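3-phytase (Klebsiella pneumoniae, PDB 2WNH) probably removes phosphate from phytate as an inositol hexakisphosphate 3-phosphatase of the histidine acid phosphatase family. Local coordinates at residues Thr292-Val297 and Gly313-Gly318; Leu300-Trp305 and Gly389-Arg394; Trp365-Cys370 and Phe381-Thr386. The protein carries 3 engineered substitutions. All coordinates share one frame; numbering follows the deposited sequence. Where two conformers were deposited one is given.

Contact 1. Residues Thr292-Val297 and Gly313-Gly318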
loop_
_atom_site.group_PDB
_atom_site.type_symbol
_atom_site.label_atom_id
_atom_site.label_comp_id
_atom_site.label_asym_id
_atom_site.label_seq_id
_atom_site.Cartn_x
_atom_site.Cartn_y
_atom_site.Cartn_z
ATOM N N THR B 292 -11.864 -13.368 34.449
ATOM C CA THR B 292 -12.727 -14.263 35.231
ATOM C C THR B 292 -13.255 -15.448 34.392
ATOM O O THR B 292 -13.194 -16.620 34.795
ATOM C CB THR B 292 -13.907 -13.445 35.788
ATOM O OG1 THR B 292 -13.382 -12.425 36.650
ATOM C CG2 THR B 292 -14.853 -14.332 36.613
ATOM N N ASN B 293 -13.776 -15.121 33.211
ATOM C CA ASN B 293 -14.327 -16.123 32.310
ATOM C C ASN B 293 -13.257 -17.090 31.803
ATOM O O ASN B 293 -13.461 -18.313 31.792
ATOM C CB ASN B 293 -15.030 -15.438 31.132
ATOM C CG ASN B 293 -16.083 -14.446 31.575
ATOM O OD1 ASN B 293 -15.869 -13.239 31.523
ATOM N ND2 ASN B 293 -17.210 -14.952 32.061
ATOM N N ILE B 294 -12.119 -16.550 31.372
ATOM C CA ILE B 294 -11.001 -17.379 30.933
ATOM C C ILE B 294 -10.506 -18.317 32.029
ATOM O O ILE B 294 -10.291 -19.494 31.779
ATOM C CB ILE B 294 -9.837 -16.553 30.356
ATOM C CG1 ILE B 294 -10.331 -15.844 29.088
ATOM C CG2 ILE B 294 -8.645 -17.469 30.049
ATOM C CD1 ILE B 294 -9.371 -14.778 28.509
ATOM N N ALA B 295 -10.346 -17.786 33.244
ATOM C CA ALA B 295 -9.927 -18.617 34.382
ATOM C C ALA B 295 -10.904 -19.764 34.649
ATOM O O ALA B 295 -10.479 -20.912 34.861
ATOM C CB ALA B 295 -9.739 -17.761 35.631
ATOM N N MET B 296 -12.194 -19.474 34.640
ATOM C CA MET B 296 -13.163 -20.549 34.897
ATOM C C MET B 296 -13.126 -21.614 33.811
ATOM O O MET B 296 -13.112 -22.818 34.093
ATOM C CB MET B 296 -14.550 -19.975 35.091
ATOM C CG MET B 296 -14.666 -19.225 36.409
ATOM S SD MET B 296 -16.289 -18.501 36.665
ATOM C CE MET B 296 -16.507 -17.448 35.247
ATOM N N VAL B 297 -13.090 -21.171 32.554
ATOM C CA VAL B 297 -12.982 -22.102 31.439
ATOM C C VAL B 297 -11.730 -22.993 31.503
ATOM O O VAL B 297 -11.835 -24.221 31.347
ATOM C CB VAL B 297 -13.092 -21.365 30.093
ATOM C CG1 VAL B 297 -12.832 -22.343 28.945
ATOM C CG2 VAL B 297 -14.482 -20.747 29.976
ATOM N N GLY B 313 -0.694 -19.572 35.369
ATOM C CA GLY B 313 -2.075 -19.264 35.051
ATOM C C GLY B 313 -2.434 -17.826 34.764
ATOM O O GLY B 313 -3.622 -17.533 34.531
ATOM N N ASN B 314 -1.444 -16.928 34.788
ATOM C CA ASN B 314 -1.683 -15.495 34.588
ATOM C C ASN B 314 -2.382 -15.258 33.243
ATOM O O ASN B 314 -2.048 -15.912 32.248
ATOM C CB ASN B 314 -0.375 -14.695 34.642
ATOM C CG ASN B 314 -0.607 -13.212 34.580
ATOM O OD1 ASN B 314 -0.748 -12.633 33.499
ATOM N ND2 ASN B 314 -0.644 -12.575 35.740
ATOM N N ILE B 315 -3.366 -14.360 33.246
ATOM C CA ILE B 315 -4.125 -13.996 32.043
ATOM C C ILE B 315 -3.910 -12.490 31.717
ATOM O O ILE B 315 -4.605 -11.618 32.259
ATOM C CB ILE B 315 -5.655 -14.322 32.244
ATOM C CG1 ILE B 315 -5.875 -15.795 32.621
ATOM C CG2 ILE B 315 -6.495 -13.926 31.002
ATOM C CD1 ILE B 315 -7.151 -16.005 33.503
ATOM N N PRO B 316 -2.914 -12.171 30.865
ATOM C CA PRO B 316 -2.619 -10.785 30.498
ATOM C C PRO B 316 -3.695 -10.091 29.679
ATOM O O PRO B 316 -4.531 -10.743 29.037
ATOM C CB PRO B 316 -1.328 -10.918 29.666
ATOM C CG PRO B 316 -0.697 -12.204 30.151
ATOM C CD PRO B 316 -1.920 -13.096 30.292
ATOM N N PRO B 317 -3.702 -8.753 29.689
ATOM C CA PRO B 317 -4.669 -8.045 28.829
ATOM C C PRO B 317 -4.489 -8.418 27.354
ATOM O O PRO B 317 -3.339 -8.553 26.873
ATOM C CB PRO B 317 -4.314 -6.565 29.052
ATOM C CG PRO B 317 -2.892 -6.602 29.601
ATOM C CD PRO B 317 -2.859 -7.830 30.462
ATOM N N GLY B 318 -5.609 -8.592 26.662
ATOM C CA GLY B 318 -5.632 -8.989 25.262
ATOM C C GLY B 318 -5.108 -10.398 24.991
ATOM O O GLY B 318 -4.896 -10.760 23.838
#

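Contact 2. Residues Leu300-Trp305 and Gly389-Arg394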
loop_
_atom_site.group_PDB
_atom_site.type_symbol
_atom_site.label_atom_id
_atom_site.label_comp_id
_atom_site.label_asym_id
_atom_site.label_seq_id
_atom_site.Cartn_x
_atom_site.Cartn_y
_atom_site.Cartn_z
ATOM N N LEU B 300 -12.102 -25.684 34.166
ATOM C CA LEU B 300 -12.945 -26.795 33.705
ATOM C C LEU B 300 -12.217 -27.677 32.699
ATOM O O LEU B 300 -12.382 -28.907 32.680
ATOM C CB LEU B 300 -14.283 -26.276 33.150
ATOM C CG LEU B 300 -15.202 -25.561 34.153
ATOM C CD1 LEU B 300 -16.416 -25.072 33.426
ATOM C CD2 LEU B 300 -15.575 -26.498 35.285
ATOM N N MET B 301 -11.370 -27.058 31.876
ATOM C CA MET B 301 -10.506 -27.798 30.928
ATOM C C MET B 301 -9.393 -28.571 31.610
ATOM O O MET B 301 -8.758 -29.413 30.973
ATOM C CB MET B 301 -9.893 -26.849 29.886
ATOM C CG MET B 301 -10.896 -26.175 28.963
ATOM S SD MET B 301 -10.124 -24.792 28.075
ATOM C CE MET B 301 -9.579 -25.609 26.591
ATOM N N ASN B 302 -9.133 -28.261 32.887
ATOM C CA ASN B 302 -7.946 -28.774 33.596
ATOM C C ASN B 302 -6.643 -28.410 32.865
ATOM O O ASN B 302 -5.724 -29.218 32.730
ATOM C CB ASN B 302 -8.065 -30.292 33.824
ATOM C CG ASN B 302 -7.362 -30.765 35.095
ATOM O OD1 ASN B 302 -7.217 -31.966 35.301
ATOM N ND2 ASN B 302 -6.953 -29.844 35.957
ATOM N N PHE B 303 -6.594 -27.177 32.362
ATOM C CA PHE B 303 -5.485 -26.709 31.536
ATOM C C PHE B 303 -4.768 -25.616 32.309
ATOM O O PHE B 303 -5.346 -24.573 32.624
ATOM C CB PHE B 303 -6.022 -26.213 30.164
ATOM C CG PHE B 303 -4.979 -25.599 29.226
ATOM C CD1 PHE B 303 -3.625 -25.966 29.251
ATOM C CD2 PHE B 303 -5.408 -24.679 28.257
ATOM C CE1 PHE B 303 -2.706 -25.363 28.358
ATOM C CE2 PHE B 303 -4.510 -24.092 27.357
ATOM C CZ PHE B 303 -3.161 -24.436 27.404
ATOM N N SER B 304 -3.501 -25.877 32.598
ATOM C CA SER B 304 -2.656 -24.948 33.333
ATOM C C SER B 304 -1.472 -24.516 32.474
ATOM O O SER B 304 -0.937 -25.311 31.701
ATOM C CB SER B 304 -2.155 -25.610 34.623
ATOM O OG SER B 304 -1.369 -24.707 35.392
ATOM N N TRP B 305 -1.075 -23.260 32.606
ATOM C CA TRP B 305 0.058 -22.736 31.853
ATOM C C TRP B 305 0.959 -21.853 32.697
ATOM O O TRP B 305 0.547 -21.343 33.738
ATOM C CB TRP B 305 -0.423 -21.947 30.619
ATOM C CG TRP B 305 -1.338 -20.794 30.933
ATOM C CD1 TRP B 305 -0.976 -19.569 31.434
ATOM C CD2 TRP B 305 -2.753 -20.744 30.732
ATOM N NE1 TRP B 305 -2.099 -18.768 31.585
ATOM C CE2 TRP B 305 -3.195 -19.466 31.156
ATOM C CE3 TRP B 305 -3.697 -21.659 30.234
ATOM C CZ2 TRP B 305 -4.532 -19.075 31.082
ATOM C CZ3 TRP B 305 -5.014 -21.272 30.156
ATOM C CH2 TRP B 305 -5.427 -19.985 30.576
ATOM N N GLY B 389 -14.252 -31.580 28.296
ATOM C CA GLY B 389 -15.600 -31.356 28.798
ATOM C C GLY B 389 -15.982 -32.115 30.066
ATOM O O GLY B 389 -17.101 -31.954 30.545
ATOM N N GLN B 390 -15.054 -32.901 30.614
ATOM C CA GLN B 390 -15.349 -33.811 31.750
ATOM C C GLN B 390 -15.929 -33.132 32.982
ATOM O O GLN B 390 -16.684 -33.757 33.726
ATOM C CB GLN B 390 -14.074 -34.461 32.260
ATOM C CG GLN B 390 -13.412 -35.444 31.384
ATOM C CD GLN B 390 -12.080 -35.846 31.989
ATOM O OE1 GLN B 390 -12.042 -36.617 32.955
ATOM N NE2 GLN B 390 -10.975 -35.296 31.453
ATOM N N ARG B 391 -15.499 -31.894 33.244
ATOM C CA ARG B 391 -15.833 -31.198 34.476
ATOM C C ARG B 391 -17.028 -30.286 34.298
ATOM O O ARG B 391 -17.418 -29.620 35.245
ATOM C CB ARG B 391 -14.642 -30.364 34.982
ATOM C CG ARG B 391 -13.463 -31.173 35.503
ATOM C CD ARG B 391 -12.249 -30.281 35.781
ATOM N NE ARG B 391 -11.388 -30.879 36.796
ATOM C CZ ARG B 391 -10.394 -30.248 37.427
ATOM N NH1 ARG B 391 -10.090 -28.982 37.146
ATOM N NH2 ARG B 391 -9.686 -30.893 38.347
ATOM N N ILE B 392 -17.623 -30.255 33.104
ATOM C CA ILE B 392 -18.822 -29.435 32.877
ATOM C C ILE B 392 -19.940 -29.932 33.801
ATOM O O ILE B 392 -20.154 -31.138 33.924
ATOM C CB ILE B 392 -19.276 -29.479 31.395
ATOM C CG1 ILE B 392 -18.320 -28.627 30.535
ATOM C CG2 ILE B 392 -20.732 -28.997 31.228
ATOM C CD1 ILE B 392 -18.372 -28.912 29.017
ATOM N N ASP B 393 -20.613 -28.992 34.462
ATOM C CA ASP B 393 -21.803 -29.286 35.235
ATOM C C ASP B 393 -22.975 -29.040 34.303
ATOM O O ASP B 393 -23.301 -27.888 33.993
ATOM C CB ASP B 393 -21.894 -28.367 36.466
ATOM C CG ASP B 393 -23.111 -28.679 37.320
ATOM O OD1 ASP B 393 -23.228 -29.837 37.757
ATOM O OD2 ASP B 393 -23.949 -27.777 37.536
ATOM N N ARG B 394 -23.606 -30.122 33.842
ATOM C CA ARG B 394 -24.644 -30.018 32.811
ATOM C C ARG B 394 -25.833 -29.114 33.158
ATOM O O ARG B 394 -26.232 -28.301 32.326
ATOM C CB ARG B 394 -25.099 -31.396 32.320
ATOM C CG ARG B 394 -23.999 -32.194 31.619
ATOM C CD ARG B 394 -23.716 -31.635 30.213
ATOM N NE ARG B 394 -22.422 -32.087 29.707
ATOM C CZ ARG B 394 -21.779 -31.529 28.684
ATOM N NH1 ARG B 394 -22.300 -30.475 28.062
ATOM N NH2 ARG B 394 -20.607 -32.012 28.302
HETATM O O HOH W 1 -14.729 -29.730 31.620
#

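Contact 3. Residues Trp365-Cys370 and Phe381-Thr386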
loop_
_atom_site.group_PDB
_atom_site.type_symbol
_atom_site.label_atom_id
_atom_site.label_comp_id
_atom_site.label_asym_id
_atom_site.label_seq_id
_atom_site.Cartn_x
_atom_site.Cartn_y
_atom_site.Cartn_z
ATOM N N TRP B 365 -2.169 -27.092 25.206
ATOM C CA TRP B 365 -2.694 -28.233 25.965
ATOM C C TRP B 365 -2.391 -29.522 25.216
ATOM O O TRP B 365 -2.321 -29.533 23.976
ATOM C CB TRP B 365 -4.212 -28.063 26.117
ATOM C CG TRP B 365 -4.927 -29.193 26.773
ATOM C CD1 TRP B 365 -5.140 -29.369 28.117
ATOM C CD2 TRP B 365 -5.581 -30.292 26.117
ATOM N NE1 TRP B 365 -5.861 -30.531 28.337
ATOM C CE2 TRP B 365 -6.147 -31.109 27.128
ATOM C CE3 TRP B 365 -5.734 -30.674 24.772
ATOM C CZ2 TRP B 365 -6.856 -32.269 26.836
ATOM C CZ3 TRP B 365 -6.415 -31.841 24.495
ATOM C CH2 TRP B 365 -6.974 -32.623 25.517
ATOM N N ARG B 366 -2.231 -30.611 25.954
ATOM C CA ARG B 366 -2.043 -31.921 25.341
ATOM C C ARG B 366 -2.500 -33.031 26.282
ATOM O O ARG B 366 -2.689 -32.815 27.481
ATOM C CB ARG B 366 -0.583 -32.143 24.940
ATOM C CG ARG B 366 0.401 -32.120 26.106
ATOM C CD ARG B 366 1.735 -32.779 25.717
ATOM N NE ARG B 366 1.522 -34.182 25.352
ATOM C CZ ARG B 366 1.696 -34.698 24.135
ATOM N NH1 ARG B 366 2.136 -33.946 23.128
ATOM N NH2 ARG B 366 1.445 -35.987 23.932
ATOM N N GLN B 367 -2.675 -34.211 25.708
ATOM C CA GLN B 367 -2.947 -35.426 26.462
ATOM C C GLN B 367 -2.392 -36.571 25.641
ATOM O O GLN B 367 -2.057 -36.374 24.472
ATOM C CB GLN B 367 -4.441 -35.574 26.708
ATOM C CG GLN B 367 -5.311 -35.835 25.462
ATOM C CD GLN B 367 -6.743 -36.180 25.856
ATOM O OE1 GLN B 367 -7.047 -36.329 27.044
ATOM N NE2 GLN B 367 -7.623 -36.311 24.869
ATOM N N PRO B 368 -2.231 -37.770 26.245
ATOM C CA PRO B 368 -1.746 -38.902 25.436
ATOM C C PRO B 368 -2.520 -39.067 24.128
ATOM O O PRO B 368 -3.751 -38.891 24.101
ATOM C CB PRO B 368 -1.988 -40.107 26.358
ATOM C CG PRO B 368 -1.798 -39.521 27.746
ATOM C CD PRO B 368 -2.419 -38.142 27.668
ATOM N N GLY B 369 -1.808 -39.388 23.046
ATOM C CA GLY B 369 -2.439 -39.496 21.721
ATOM C C GLY B 369 -2.294 -38.251 20.857
ATOM O O GLY B 369 -2.522 -38.309 19.635
ATOM N N CYS B 370 -1.925 -37.126 21.474
ATOM C CA CYS B 370 -1.650 -35.882 20.706
ATOM C C CYS B 370 -0.330 -35.996 19.953
ATOM O O CYS B 370 0.575 -36.702 20.398
ATOM C CB CYS B 370 -1.633 -34.648 21.602
ATOM S SG CYS B 370 -3.203 -34.322 22.430
ATOM N N PHE B 381 -9.801 -35.501 17.604
ATOM C CA PHE B 381 -10.845 -34.518 17.899
ATOM C C PHE B 381 -11.838 -34.973 18.980
ATOM O O PHE B 381 -12.015 -34.258 19.976
ATOM C CB PHE B 381 -11.596 -34.104 16.610
ATOM C CG PHE B 381 -12.607 -33.016 16.827
ATOM C CD1 PHE B 381 -12.216 -31.671 16.779
ATOM C CD2 PHE B 381 -13.951 -33.320 17.067
ATOM C CE1 PHE B 381 -13.157 -30.638 16.979
ATOM C CE2 PHE B 381 -14.900 -32.305 17.259
ATOM C CZ PHE B 381 -14.499 -30.963 17.232
ATOM N N GLN B 382 -12.486 -36.137 18.804
ATOM C CA GLN B 382 -13.523 -36.554 19.778
ATOM C C GLN B 382 -12.984 -36.785 21.193
ATOM O O GLN B 382 -13.590 -36.354 22.182
ATOM C CB GLN B 382 -14.279 -37.802 19.310
ATOM C CG GLN B 382 -15.525 -38.080 20.163
ATOM C CD GLN B 382 -16.359 -36.820 20.400
ATOM O OE1 GLN B 382 -16.821 -36.186 19.440
ATOM N NE2 GLN B 382 -16.537 -36.442 21.674
ATOM N N ALA B 383 -11.853 -37.482 21.284
ATOM C CA ALA B 383 -11.193 -37.710 22.565
ATOM C C ALA B 383 -10.791 -36.406 23.256
ATOM O O ALA B 383 -10.788 -36.336 24.486
ATOM C CB ALA B 383 -9.957 -38.597 22.373
ATOM N N ALA B 384 -10.416 -35.387 22.473
ATOM C CA ALA B 384 -10.033 -34.096 23.040
ATOM C C ALA B 384 -11.258 -33.385 23.608
ATOM O O ALA B 384 -11.237 -32.889 24.751
ATOM C CB ALA B 384 -9.337 -33.246 21.988
ATOM N N ILE B 385 -12.331 -33.352 22.821
ATOM C CA ILE B 385 -13.613 -32.791 23.270
ATOM C C ILE B 385 -14.097 -33.444 24.571
ATOM O O ILE B 385 -14.497 -32.753 25.508
ATOM C CB ILE B 385 -14.679 -32.910 22.161
ATOM C CG1 ILE B 385 -14.232 -32.110 20.912
ATOM C CG2 ILE B 385 -16.061 -32.497 22.674
ATOM C CD1 ILE B 385 -14.282 -30.589 21.066
ATOM N N THR B 386 -14.051 -34.770 24.615
ATOM C CA THR B 386 -14.483 -35.521 25.796
ATOM C C THR B 386 -13.649 -35.179 27.020
ATOM O O THR B 386 -14.196 -34.936 28.096
ATOM C CB THR B 386 -14.428 -37.032 25.537
ATOM O OG1 THR B 386 -15.345 -37.347 24.480
ATOM C CG2 THR B 386 -14.839 -37.824 26.804
#

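Contact 1. Residues Thr292-Val297 and Gly313-Gly318
Ile294 and Ile315 lie alongside each other, pointing opposite ways, and make most of this buried contact between helix 291-301 and the loop that leads into strand 320-328. The two branches of Ile294 share the work: its CD1 lies 3.9 Å from CG2 of Ile315, while its CG2 meets CD1 of Ile315 at 4.0 Å. In Ile315, CG1 stands anti to the carbonyl carbon (chi1 -56°), which sends the longer branch to the helix surface. There CD1 comes within 3.8 Å of Ala295 CB and 3.7 Å of Ala295 N. A small residue suits this spot because the methyl can settle almost onto the helix backbone. The helix begins at the His-Asp sequence of the histidine acid phosphatases, just after His290, and the loop backbone reaches the RHGxRxP signature: Arg24 NH1 bonds to Ile315 O, and the backbones of Gly318 and His25 are hydrogen-bonded. Towards its ends the contact thins out. Thr292, partly exposed, points away from the loop. Asn314, by contrast, is buried but faces Arg215, which its OD1 accepts as a hydrogen-bond partner.

Contact 2. Residues Leu300-Trp305 and Gly389-Arg394
Arg391 reaches across the C-terminal end of helix 291-301, touching Leu300 with its aliphatic stem and Asn302 with its guanidinium. The apolar contact comes first: Leu300 CD2 lies 4.0 Å from Arg391 CB, the two side chains crossing at a slant. Carbon atoms also rest against carbonyl oxygens, Leu300 CD2 3.6 Å from Arg391 O and Arg391 CD 3.4 Å from Leu300 O. Leucine suits the buried side, where it also packs on Leu267 of helix 256-274.

Stacking forms the second group. The amide of Asn302 lies over one face of the guanidinium, its plane turned 28° from that of the arginine, with CG 3.7 Å above the guanidinium plane and displaced towards its rim. ND2 comes 3.5 Å from Arg391 NH1, but both are donors, so the pair is held by the stacking of the two planes and not by a bond. Asn302 closes the helix in a Schellman motif, and its positive phi (57°) is one that asparagine tolerates better than most residues.

Hydrogen bonds and water make up the third group. NH1 of Arg391 bonds to Thr299 O, where a positive charge probably gains from the carbonyls at the helix C-terminus. In the loop after helix 381-388, a type I turn from Gly389 to Ile392, closed by Ile392 N to Gly389 O, has Arg391 as its third residue. One water joins the backbones, donating to Leu300 O at 2.7 Å and accepting from Arg391 N at 2.8 Å.

Contact 3. Residues Trp365-Cys370 and Phe381-Thr386
The loop joining strand 361-364 to the hairpin of strands 371-373 and 376-380, braced by the Cys370-Cys379 disulfide, packs through Trp365 and Gln367 against Ala383 and Ala384 of the helix that follows this hairpin. From Gln367 to Cys370 the chain makes a type II turn, closed by Cys370 N to Gln367 O. Gly369 takes its third position with a positive phi (98°), at which a side chain would collide with the preceding carbonyl. The disulfide links this turn to the last strand before the helix. On the inner side, Trp365 holds CG anti to its backbone N (chi1 175°), which carries the six-membered ring towards the helix. Its CZ3 lies 4.1 Å from Ala384 CB, the methyl approaching the ring obliquely; alanine's small size lets the broad indole come close to the helix. The same indole meets Phe303 edge-to-face, so this buried aromatic also connects the loop to the segment after helix 291-301. Towards the more exposed side Gln367 takes over. Its chain runs extended beyond CG, long enough for the amide to reach the helix backbone, where NE2 gives Ala383 O a weak hydrogen bond of 3.2 Å, bent to 147° at the hydrogen.

Overall arrangement
Contacts 1 and 2 share helix 291-301, near its start and at its end, with centres about 14 Å apart. Trp305 joins them: its O and NE1 are probable hydrogen-bond partners of Gly313 N (2.7 Å) and Asn314 O (2.9 Å), and its ring packs on Ile315 and Ile294. Contact 3, whose centre lies about 13 Å from that of contact 2, closes within the chain between residues 305 and 389; Phe303 CZ comes 3.6 Å from Trp365 N. Contacts 1 and 3 do not touch: their nearest atoms are about 9 Å apart and their centres about 22 Å. Contact 1 adjoins the family's RHGxRxP signature, which in relatives supplies the phosphate-accepting histidine.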